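Local atomic coordinates of S-adenosylmethionine-dependent methyltransferase (Clostridium acetobutylicum, PDB entry 1Y8C), a protein that probably transfers a methyl group from S-adenosylmethionine to an acceptor substrate. Residues A[110-115]-A[140-145]; A[163-168]-A[182-187]; A[19-24]-A[52-57]. All blocks are in the same frame, centred on the assembly; numbering follows the deposited sequence.

The three contacts run from the Rossmann-like methyltransferase domain out to an added sheet. Interaction 1 lies nearest the middle of the chain, about 7 Å from its centre, at the carboxyl end of strand 136-143, the last of the parallel strands of the mixed sheet. Interaction 3 joins two helices; its Trp23 packs on interaction 1, CZ3 standing 3.8 Å from OD2 of Asp141. Interaction 2, in a separate antiparallel sheet, comes within about 8 Å of interaction 1, nearest atoms. Helix 3-15 links these two: Leu13 and Ile14 pack on interaction 2, while Arg15 forms a salt bridge with Asp110. Interactions 1 and 3 probably border the cofactor site, as in related methyltransferases.

Interaction 1. Residues A[110-115]-A[140-145]; sequences DSTNYI and FDINSY
Asp110, in a left-handed backbone conformation (phi 45°), brings its CA to 4.4 Å from CA of Ile142 on strand 140-143, and the short 3-10 turn 112-114 that follows lies alongside that strand. The backbone N of Asp110 donates to OD1 of Asp141 at 2.8 Å, meeting the syn side of the carboxylate somewhat out of its plane. An aspartate suits this place because its carboxylate can accept the loop N-H while its OD2 is hydrogen-bonded to the hydroxyl of Tyr226. Arg237 bridges OD1 of Asp110 and OD1 of Asp141, which stand 4.5 Å apart, and Arg15 also pairs with Asp110.

The amide of Asn113 pairs with the backbone of Asn143. Its OD1 accepts from N of Asn143 at 2.9 Å in a nearly straight bond (164°), while ND2 reaches O of the same residue in a weak one and also donates to O of Arg201. The CG of Asn113 stands anti to its own carbonyl carbon (chi1 -63°), directing the amide at the strand. ND2 of Asn143 lies 3.2 Å from CG of Asp110 without a sound bonding angle to its OD2; its hydrogen bond goes to Glu200.

The apolar part comes from CB and CG2 of Thr112, with CB 3.8 Å from CG2 of Ile142. Separately, OG1 of Thr112 approaches CD1 of the Phe140 ring at 3.6 Å. One water bridges the segments, accepting from N of Thr112 and donating to O of Asp141. A loop after strand 104-107 packed against the neighbouring strand 136-143, near the carboxyl ends of the parallel strands, belongs to the Rossmann-like class I methyltransferase fold, where this region generally borders the cofactor and substrate pocket.

Interaction 2. Residues A[163-168]-A[182-187]; sequences EVFYYW and SFFVRD
Tyr166 places CG between its backbone N and carbonyl carbon (chi1 81°), while Phe183 across from it sets CG anti to the carbonyl carbon (chi1 -78°); with these torsions the two side chains run alongside each other, both rings projecting from the sheet in the same sense. CD2 of Phe183 touches CB of Tyr166 at 3.5 Å, and its CE2 meets CD2 of the tyrosine ring at 3.6 Å. The ring centres are 5.3 Å apart, the planes inclined at 54°. Val164 adds a methyl to the same face, CG1 lying at the edge of the Phe183 ring, near its plane, 4.2 Å from CD2. Compact valine and broad aromatic rings suit this buried side, where Val185 also points.

The other face carries Phe165 and Phe184, with CD2 of Phe165 4.0 Å from CD1 of Phe184. This face is only partly buried, and large apolar rings cover each other's flanks there.

Phe165 and Phe184 form an antiparallel hydrogen-bonded pair: N of Phe165 donates to O of Phe184 at 2.9 Å, and N of Phe184 returns a bond to O of Phe165 at 2.7 Å. Tyr167 and Ser182 repeat the pattern, and N of Arg186 donates to O of Glu163 near the other end. Between these bonded pairs, the CA of Tyr166 comes 3.1 Å from O of Ser182, a CA-H...O contact at a non-hydrogen-bonded position.

The two strands are the arms of the hairpin 164-173 and 176-186, the middle of a four-stranded antiparallel sheet. Strand 157-161 flanks one arm, Tyr159 meeting Tyr166, and strand 191-201 the other. Helix 3-15 covers the buried face, with Phe6 edge-to-face against Phe183 and Leu13 on Tyr166.

Interaction 3. Residues A[19-24]-A[52-57]; sequences DYKKWS and TENLCP
OG of Ser24 is the polar centre of this contact: ND2 of Asn54 donates to it at 2.9 Å in an almost straight bond (170°), with the hydroxyl oxygen lying in the plane of the amide. The same OG sits 2.9 Å from O of Tyr20 and equally near O of Lys21, and its single proton could go to either. Serine can fold back on its own helix in this way because OG occupies the position between the backbone N and the carbonyl carbon (chi1 48°), which turns it back toward the preceding turn.

Asn54 reaches across with CG anti to its carbonyl carbon (chi1 -75°), and the small serine lets the helices come close, CB of Asn54 lying 3.5 Å from CB of Ser24. The amide nitrogen also passes 3.5 Å from N of Lys21, where two donors simply lie near each other. Next to the polar link, Leu55 sets CD2 against O of Ser24 at 3.8 Å, and it continues onto Ile27 and Ile28 of helix 20-32 and onto Tyr41 of strand 40-44.

With two backbone carbonyls beside OG as possible acceptors, the hydroxyl is well placed to accept from ND2; this is consistent with the nitrogen of the Asn54 amide, rather than its oxygen, facing the serine.

Interaction 1. Residues A[110-115]-A[140-145]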
loop_
_atom_site.group_PDB
_atom_site.type_symbol
_atom_site.label_atom_id
_atom_site.label_comp_id
_atom_site.label_asym_id
_atom_site.label_seq_id
_atom_site.Cartn_x
_atom_site.Cartn_y
_atom_site.Cartn_z
ATOM N N ASP A 110 0.616 0.536 3.485
ATOM C CA ASP A 110 1.216 1.782 3.952
ATOM C C ASP A 110 2.121 2.515 2.963
ATOM O O ASP A 110 3.036 3.233 3.376
ATOM C CB ASP A 110 1.955 1.579 5.305
ATOM C CG ASP A 110 2.775 0.285 5.367
ATOM O OD1 ASP A 110 2.181 -0.797 5.528
ATOM O OD2 ASP A 110 4.016 0.345 5.269
ATOM N N SER A 111 1.860 2.376 1.664
ATOM C CA SER A 111 2.696 3.072 0.680
ATOM C C SER A 111 2.615 4.583 0.832
ATOM O O SER A 111 3.602 5.285 0.667
ATOM C CB SER A 111 2.311 2.664 -0.739
ATOM O OG SER A 111 2.798 1.358 -1.013
ATOM N N THR A 112 1.431 5.074 1.156
ATOM C CA THR A 112 1.220 6.493 1.362
ATOM C C THR A 112 2.199 7.064 2.401
ATOM O O THR A 112 2.606 8.217 2.296
ATOM C CB THR A 112 -0.242 6.757 1.814
ATOM O OG1 THR A 112 -1.134 6.371 0.760
ATOM C CG2 THR A 112 -0.470 8.228 2.163
ATOM N N ASN A 113 2.599 6.281 3.398
ATOM C CA ASN A 113 3.529 6.824 4.387
ATOM C C ASN A 113 4.921 7.107 3.832
ATOM O O ASN A 113 5.681 7.835 4.445
ATOM C CB ASN A 113 3.675 5.897 5.601
ATOM C CG ASN A 113 2.384 5.715 6.360
ATOM O OD1 ASN A 113 1.564 4.872 6.006
ATOM N ND2 ASN A 113 2.187 6.514 7.405
ATOM N N TYR A 114 5.260 6.525 2.684
ATOM C CA TYR A 114 6.569 6.750 2.097
ATOM C C TYR A 114 6.676 8.139 1.475
ATOM O O TYR A 114 7.753 8.573 1.086
ATOM C CB TYR A 114 6.893 5.691 1.043
ATOM C CG TYR A 114 7.145 4.302 1.593
ATOM C CD1 TYR A 114 6.279 3.259 1.309
ATOM C CD2 TYR A 114 8.263 4.025 2.373
ATOM C CE1 TYR A 114 6.511 1.971 1.778
ATOM C CE2 TYR A 114 8.507 2.734 2.849
ATOM C CZ TYR A 114 7.619 1.710 2.541
ATOM O OH TYR A 114 7.827 0.422 2.987
ATOM N N ILE A 115 5.560 8.837 1.360
ATOM C CA ILE A 115 5.603 10.181 0.824
ATOM C C ILE A 115 5.803 11.053 2.052
ATOM O O ILE A 115 4.848 11.577 2.622
ATOM C CB ILE A 115 4.292 10.546 0.143
ATOM C CG1 ILE A 115 3.989 9.522 -0.954
ATOM C CG2 ILE A 115 4.386 11.966 -0.423
ATOM C CD1 ILE A 115 2.582 9.611 -1.519
ATOM N N PHE A 140 -7.161 3.490 0.239
ATOM C CA PHE A 140 -5.750 3.432 0.610
ATOM C C PHE A 140 -5.614 3.322 2.122
ATOM O O PHE A 140 -6.526 3.693 2.859
ATOM C CB PHE A 140 -5.020 4.686 0.127
ATOM C CG PHE A 140 -5.367 5.935 0.901
ATOM C CD1 PHE A 140 -4.548 6.384 1.930
ATOM C CD2 PHE A 140 -6.503 6.675 0.587
ATOM C CE1 PHE A 140 -4.854 7.555 2.629
ATOM C CE2 PHE A 140 -6.816 7.856 1.291
ATOM C CZ PHE A 140 -5.992 8.294 2.309
ATOM N N ASP A 141 -4.480 2.812 2.593
ATOM C CA ASP A 141 -4.279 2.707 4.028
ATOM C C ASP A 141 -2.971 3.329 4.433
ATOM O O ASP A 141 -2.096 3.562 3.603
ATOM C CB ASP A 141 -4.295 1.249 4.482
ATOM C CG ASP A 141 -3.091 0.471 3.995
ATOM O OD1 ASP A 141 -1.966 0.723 4.483
ATOM O OD2 ASP A 141 -3.274 -0.397 3.119
ATOM N N ILE A 142 -2.845 3.597 5.723
ATOM C CA ILE A 142 -1.625 4.170 6.253
ATOM C C ILE A 142 -1.359 3.573 7.619
ATOM O O ILE A 142 -2.259 3.023 8.260
ATOM C CB ILE A 142 -1.736 5.692 6.428
ATOM C CG1 ILE A 142 -2.730 6.016 7.551
ATOM C CG2 ILE A 142 -2.152 6.335 5.109
ATOM C CD1 ILE A 142 -2.769 7.485 7.936
ATOM N N ASN A 143 -0.108 3.652 8.050
ATOM C CA ASN A 143 0.229 3.175 9.372
ATOM C C ASN A 143 -0.168 4.371 10.204
ATOM O O ASN A 143 0.062 5.520 9.807
ATOM C CB ASN A 143 1.719 2.880 9.505
ATOM C CG ASN A 143 2.073 1.467 9.057
ATOM O OD1 ASN A 143 1.358 0.512 9.356
ATOM N ND2 ASN A 143 3.186 1.327 8.348
ATOM N N SER A 144 -0.804 4.101 11.336
ATOM C CA SER A 144 -1.278 5.156 12.213
ATOM C C SER A 144 -0.122 5.889 12.861
ATOM O O SER A 144 0.997 5.380 12.945
ATOM C CB SER A 144 -2.157 4.570 13.294
ATOM O OG SER A 144 -1.383 3.757 14.148
ATOM N N TYR A 145 -0.400 7.096 13.324
ATOM C CA TYR A 145 0.617 7.902 13.973
ATOM C C TYR A 145 1.104 7.186 15.230
ATOM O O TYR A 145 2.272 7.272 15.584
ATOM C CB TYR A 145 0.037 9.261 14.356
ATOM C CG TYR A 145 1.067 10.199 14.908
ATOM C CD1 TYR A 145 1.783 11.056 14.062
ATOM C CD2 TYR A 145 1.372 10.197 16.266
ATOM C CE1 TYR A 145 2.782 11.885 14.560
ATOM C CE2 TYR A 145 2.366 11.016 16.773
ATOM C CZ TYR A 145 3.068 11.856 15.922
ATOM O OH TYR A 145 4.054 12.664 16.437
HETATM O O HOH W 1 -1.081 3.385 1.259
#

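Interaction 2. Residues A[163-168]-A[182-187]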
loop_
_atom_site.group_PDB
_atom_site.type_symbol
_atom_site.label_atom_id
_atom_site.label_comp_id
_atom_site.label_asym_id
_atom_site.label_seq_id
_atom_site.Cartn_x
_atom_site.Cartn_y
_atom_site.Cartn_z
ATOM N N GLU A 163 15.001 -20.444 9.030
ATOM C CA GLU A 163 15.080 -20.289 7.581
ATOM C C GLU A 163 15.253 -18.812 7.203
ATOM O O GLU A 163 15.766 -18.478 6.129
ATOM C CB GLU A 163 13.839 -20.874 6.913
ATOM C CG GLU A 163 12.545 -20.194 7.284
ATOM C CD GLU A 163 11.338 -20.892 6.687
ATOM O OE1 GLU A 163 11.364 -21.177 5.465
ATOM O OE2 GLU A 163 10.361 -21.147 7.431
ATOM N N VAL A 164 14.831 -17.932 8.104
ATOM C CA VAL A 164 14.959 -16.503 7.891
ATOM C C VAL A 164 15.467 -15.842 9.159
ATOM O O VAL A 164 14.936 -16.068 10.243
ATOM C CB VAL A 164 13.612 -15.865 7.512
ATOM C CG1 VAL A 164 13.768 -14.358 7.373
ATOM C CG2 VAL A 164 13.115 -16.454 6.209
ATOM N N PHE A 165 16.502 -15.026 9.012
ATOM C CA PHE A 165 17.091 -14.302 10.132
ATOM C C PHE A 165 17.110 -12.808 9.782
ATOM O O PHE A 165 17.479 -12.440 8.664
ATOM C CB PHE A 165 18.524 -14.781 10.375
ATOM C CG PHE A 165 19.216 -14.052 11.481
ATOM C CD1 PHE A 165 19.228 -14.568 12.771
ATOM C CD2 PHE A 165 19.769 -12.792 11.255
ATOM C CE1 PHE A 165 19.775 -13.833 13.826
ATOM C CE2 PHE A 165 20.316 -12.049 12.293
ATOM C CZ PHE A 165 20.318 -12.570 13.584
ATOM N N TYR A 166 16.727 -11.951 10.726
ATOM C CA TYR A 166 16.730 -10.521 10.457
ATOM C C TYR A 166 16.925 -9.644 11.688
ATOM O O TYR A 166 16.494 -9.991 12.783
ATOM C CB TYR A 166 15.439 -10.110 9.714
ATOM C CG TYR A 166 14.194 -9.897 10.562
ATOM C CD1 TYR A 166 14.128 -8.853 11.488
ATOM C CD2 TYR A 166 13.063 -10.715 10.409
ATOM C CE1 TYR A 166 12.978 -8.617 12.240
ATOM C CE2 TYR A 166 11.898 -10.489 11.162
ATOM C CZ TYR A 166 11.864 -9.432 12.079
ATOM O OH TYR A 166 10.734 -9.167 12.839
ATOM N N TYR A 167 17.603 -8.514 11.498
ATOM C CA TYR A 167 17.836 -7.553 12.563
ATOM C C TYR A 167 17.172 -6.274 12.079
ATOM O O TYR A 167 17.505 -5.753 11.012
ATOM C CB TYR A 167 19.328 -7.332 12.782
ATOM C CG TYR A 167 19.641 -6.189 13.708
ATOM C CD1 TYR A 167 18.959 -6.032 14.912
ATOM C CD2 TYR A 167 20.636 -5.273 13.396
ATOM C CE1 TYR A 167 19.262 -4.991 15.785
ATOM C CE2 TYR A 167 20.944 -4.228 14.260
ATOM C CZ TYR A 167 20.252 -4.093 15.454
ATOM O OH TYR A 167 20.565 -3.056 16.308
ATOM N N TRP A 168 16.229 -5.772 12.863
ATOM C CA TRP A 168 15.475 -4.578 12.491
ATOM C C TRP A 168 15.687 -3.444 13.495
ATOM O O TRP A 168 15.366 -3.584 14.663
ATOM C CB TRP A 168 13.991 -4.984 12.388
ATOM C CG TRP A 168 12.998 -3.877 12.165
ATOM C CD1 TRP A 168 13.270 -2.549 11.993
ATOM C CD2 TRP A 168 11.570 -4.002 12.125
ATOM N NE1 TRP A 168 12.109 -1.842 11.850
ATOM C CE2 TRP A 168 11.051 -2.703 11.919
ATOM C CE3 TRP A 168 10.684 -5.079 12.228
ATOM C CZ2 TRP A 168 9.666 -2.453 11.833
ATOM C CZ3 TRP A 168 9.305 -4.830 12.141
ATOM C CH2 TRP A 168 8.816 -3.529 11.939
ATOM N N SER A 182 18.172 -5.754 8.005
ATOM C CA SER A 182 19.056 -6.689 7.336
ATOM C C SER A 182 18.449 -8.089 7.431
ATOM O O SER A 182 18.253 -8.627 8.531
ATOM C CB SER A 182 20.432 -6.699 8.002
ATOM O OG SER A 182 21.093 -5.448 7.835
ATOM N N PHE A 183 18.140 -8.660 6.273
ATOM C CA PHE A 183 17.581 -9.997 6.192
ATOM C C PHE A 183 18.644 -10.958 5.744
ATOM O O PHE A 183 19.567 -10.590 5.037
ATOM C CB PHE A 183 16.444 -10.076 5.168
ATOM C CG PHE A 183 15.149 -9.528 5.653
ATOM C CD1 PHE A 183 14.802 -8.203 5.403
ATOM C CD2 PHE A 183 14.288 -10.328 6.395
ATOM C CE1 PHE A 183 13.613 -7.679 5.886
ATOM C CE2 PHE A 183 13.100 -9.820 6.884
ATOM C CZ PHE A 183 12.756 -8.487 6.632
ATOM N N PHE A 184 18.498 -12.199 6.171
ATOM C CA PHE A 184 19.392 -13.272 5.782
ATOM C C PHE A 184 18.432 -14.414 5.539
ATOM O O PHE A 184 17.798 -14.898 6.468
ATOM C CB PHE A 184 20.351 -13.621 6.912
ATOM C CG PHE A 184 21.558 -12.746 6.964
ATOM C CD1 PHE A 184 21.644 -11.706 7.881
ATOM C CD2 PHE A 184 22.612 -12.951 6.074
ATOM C CE1 PHE A 184 22.766 -10.878 7.908
ATOM C CE2 PHE A 184 23.737 -12.132 6.092
ATOM C CZ PHE A 184 23.817 -11.092 7.007
ATOM N N VAL A 185 18.294 -14.812 4.284
ATOM C CA VAL A 185 17.382 -15.891 3.948
ATOM C C VAL A 185 18.127 -17.160 3.583
ATOM O O VAL A 185 19.131 -17.120 2.873
ATOM C CB VAL A 185 16.474 -15.508 2.774
ATOM C CG1 VAL A 185 15.473 -16.624 2.512
ATOM C CG2 VAL A 185 15.748 -14.202 3.083
ATOM N N ARG A 186 17.630 -18.290 4.077
ATOM C CA ARG A 186 18.242 -19.588 3.802
ATOM C C ARG A 186 18.114 -19.947 2.322
ATOM O O ARG A 186 17.075 -19.720 1.706
ATOM C CB ARG A 186 17.559 -20.674 4.640
ATOM C CG ARG A 186 18.427 -21.293 5.726
ATOM C CD ARG A 186 19.504 -22.187 5.135
ATOM N NE ARG A 186 18.949 -23.298 4.361
ATOM C CZ ARG A 186 18.134 -24.231 4.852
ATOM N NH1 ARG A 186 17.765 -24.197 6.128
ATOM N NH2 ARG A 186 17.690 -25.209 4.064
ATOM N N ASP A 187 19.177 -20.511 1.763
ATOM C CA ASP A 187 19.191 -20.927 0.365
ATOM C C ASP A 187 20.033 -22.194 0.289
ATOM O O ASP A 187 20.928 -22.320 -0.551
ATOM C CB ASP A 187 19.792 -19.825 -0.517
ATOM C CG ASP A 187 19.704 -20.144 -2.007
ATOM O OD1 ASP A 187 18.619 -20.561 -2.473
ATOM O OD2 ASP A 187 20.714 -19.949 -2.725
#

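Interaction 3. Residues A[19-24]-A[52-57]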
loop_
_atom_site.group_PDB
_atom_site.type_symbol
_atom_site.label_atom_id
_atom_site.label_comp_id
_atom_site.label_asym_id
_atom_site.label_seq_id
_atom_site.Cartn_x
_atom_site.Cartn_y
_atom_site.Cartn_z
ATOM N N ASP A 19 -3.443 -9.469 5.190
ATOM C CA ASP A 19 -4.146 -10.640 4.665
ATOM C C ASP A 19 -4.715 -10.223 3.305
ATOM O O ASP A 19 -5.672 -9.452 3.226
ATOM C CB ASP A 19 -5.273 -11.052 5.622
ATOM C CG ASP A 19 -5.937 -12.375 5.233
ATOM O OD1 ASP A 19 -6.694 -12.911 6.078
ATOM O OD2 ASP A 19 -5.715 -12.875 4.101
ATOM N N TYR A 20 -4.113 -10.730 2.238
ATOM C CA TYR A 20 -4.539 -10.375 0.894
ATOM C C TYR A 20 -6.028 -10.582 0.663
ATOM O O TYR A 20 -6.767 -9.612 0.479
ATOM C CB TYR A 20 -3.724 -11.165 -0.127
ATOM C CG TYR A 20 -2.232 -10.942 0.011
ATOM C CD1 TYR A 20 -1.333 -11.988 -0.203
ATOM C CD2 TYR A 20 -1.720 -9.698 0.377
ATOM C CE1 TYR A 20 0.036 -11.808 -0.048
ATOM C CE2 TYR A 20 -0.350 -9.500 0.534
ATOM C CZ TYR A 20 0.521 -10.560 0.322
ATOM O OH TYR A 20 1.879 -10.390 0.481
ATOM N N LYS A 21 -6.476 -11.838 0.681
ATOM C CA LYS A 21 -7.890 -12.137 0.458
ATOM C C LYS A 21 -8.784 -11.279 1.345
ATOM O O LYS A 21 -9.758 -10.691 0.860
ATOM C CB LYS A 21 -8.176 -13.627 0.707
ATOM C CG LYS A 21 -7.547 -14.560 -0.340
ATOM C CD LYS A 21 -7.333 -15.997 0.188
ATOM C CE LYS A 21 -6.482 -16.864 -0.772
ATOM N NZ LYS A 21 -7.052 -17.013 -2.165
ATOM N N LYS A 22 -8.455 -11.184 2.633
ATOM C CA LYS A 22 -9.279 -10.383 3.522
ATOM C C LYS A 22 -9.420 -8.957 2.987
ATOM O O LYS A 22 -10.534 -8.453 2.823
ATOM C CB LYS A 22 -8.690 -10.336 4.926
ATOM C CG LYS A 22 -9.436 -9.361 5.819
ATOM C CD LYS A 22 -8.726 -9.126 7.129
ATOM C CE LYS A 22 -9.468 -8.076 7.946
ATOM N NZ LYS A 22 -8.761 -7.730 9.209
ATOM N N TRP A 23 -8.292 -8.315 2.703
ATOM C CA TRP A 23 -8.315 -6.950 2.198
ATOM C C TRP A 23 -9.041 -6.863 0.859
ATOM O O TRP A 23 -9.935 -6.026 0.682
ATOM C CB TRP A 23 -6.892 -6.394 2.062
ATOM C CG TRP A 23 -6.179 -6.177 3.370
ATOM C CD1 TRP A 23 -6.539 -6.664 4.596
ATOM C CD2 TRP A 23 -4.947 -5.469 3.569
ATOM N NE1 TRP A 23 -5.608 -6.305 5.544
ATOM C CE2 TRP A 23 -4.617 -5.570 4.940
ATOM C CE3 TRP A 23 -4.083 -4.756 2.719
ATOM C CZ2 TRP A 23 -3.466 -4.990 5.485
ATOM C CZ3 TRP A 23 -2.935 -4.178 3.257
ATOM C CH2 TRP A 23 -2.638 -4.300 4.631
ATOM N N SER A 24 -8.675 -7.718 -0.087
ATOM C CA SER A 24 -9.339 -7.667 -1.380
ATOM C C SER A 24 -10.850 -7.843 -1.221
ATOM O O SER A 24 -11.621 -7.084 -1.800
ATOM C CB SER A 24 -8.749 -8.705 -2.353
ATOM O OG SER A 24 -8.620 -9.979 -1.765
ATOM N N THR A 52 -3.076 -7.010 -6.386
ATOM C CA THR A 52 -3.585 -6.824 -7.736
ATOM C C THR A 52 -4.188 -8.106 -8.304
ATOM O O THR A 52 -5.243 -8.073 -8.947
ATOM C CB THR A 52 -2.467 -6.353 -8.681
ATOM O OG1 THR A 52 -1.590 -5.468 -7.973
ATOM C CG2 THR A 52 -3.055 -5.622 -9.872
ATOM N N GLU A 53 -3.517 -9.233 -8.073
ATOM C CA GLU A 53 -3.994 -10.516 -8.583
ATOM C C GLU A 53 -5.356 -10.901 -8.004
ATOM O O GLU A 53 -6.052 -11.733 -8.566
ATOM C CB GLU A 53 -2.983 -11.625 -8.288
ATOM C CG GLU A 53 -2.800 -11.895 -6.814
ATOM C CD GLU A 53 -1.852 -13.039 -6.525
ATOM O OE1 GLU A 53 -1.401 -13.140 -5.362
ATOM O OE2 GLU A 53 -1.559 -13.841 -7.440
ATOM N N ASN A 54 -5.742 -10.299 -6.888
ATOM C CA ASN A 54 -7.032 -10.608 -6.293
ATOM C C ASN A 54 -8.161 -9.753 -6.867
ATOM O O ASN A 54 -9.270 -10.242 -7.068
ATOM C CB ASN A 54 -6.976 -10.411 -4.775
ATOM C CG ASN A 54 -6.224 -11.520 -4.072
ATOM O OD1 ASN A 54 -5.394 -12.196 -4.678
ATOM N ND2 ASN A 54 -6.501 -11.708 -2.785
ATOM N N LEU A 55 -7.873 -8.479 -7.133
ATOM C CA LEU A 55 -8.867 -7.531 -7.639
ATOM C C LEU A 55 -8.909 -7.427 -9.160
ATOM O O LEU A 55 -9.959 -7.162 -9.743
ATOM C CB LEU A 55 -8.589 -6.147 -7.050
ATOM C CG LEU A 55 -8.625 -6.025 -5.533
ATOM C CD1 LEU A 55 -7.888 -4.784 -5.096
ATOM C CD2 LEU A 55 -10.067 -5.997 -5.066
ATOM N N CYS A 56 -7.762 -7.626 -9.793
ATOM C CA CYS A 56 -7.666 -7.553 -11.243
ATOM C C CYS A 56 -8.715 -8.400 -11.987
ATOM O O CYS A 56 -9.327 -7.929 -12.950
ATOM C CB CYS A 56 -6.261 -7.962 -11.684
ATOM S SG CYS A 56 -6.134 -8.243 -13.443
ATOM N N PRO A 57 -8.931 -9.661 -11.562
ATOM C CA PRO A 57 -9.921 -10.517 -12.234
ATOM C C PRO A 57 -11.372 -10.059 -12.110
ATOM O O PRO A 57 -12.252 -10.547 -12.822
ATOM C CB PRO A 57 -9.694 -11.880 -11.591
ATOM C CG PRO A 57 -9.188 -11.533 -10.237
ATOM C CD PRO A 57 -8.210 -10.428 -10.531
#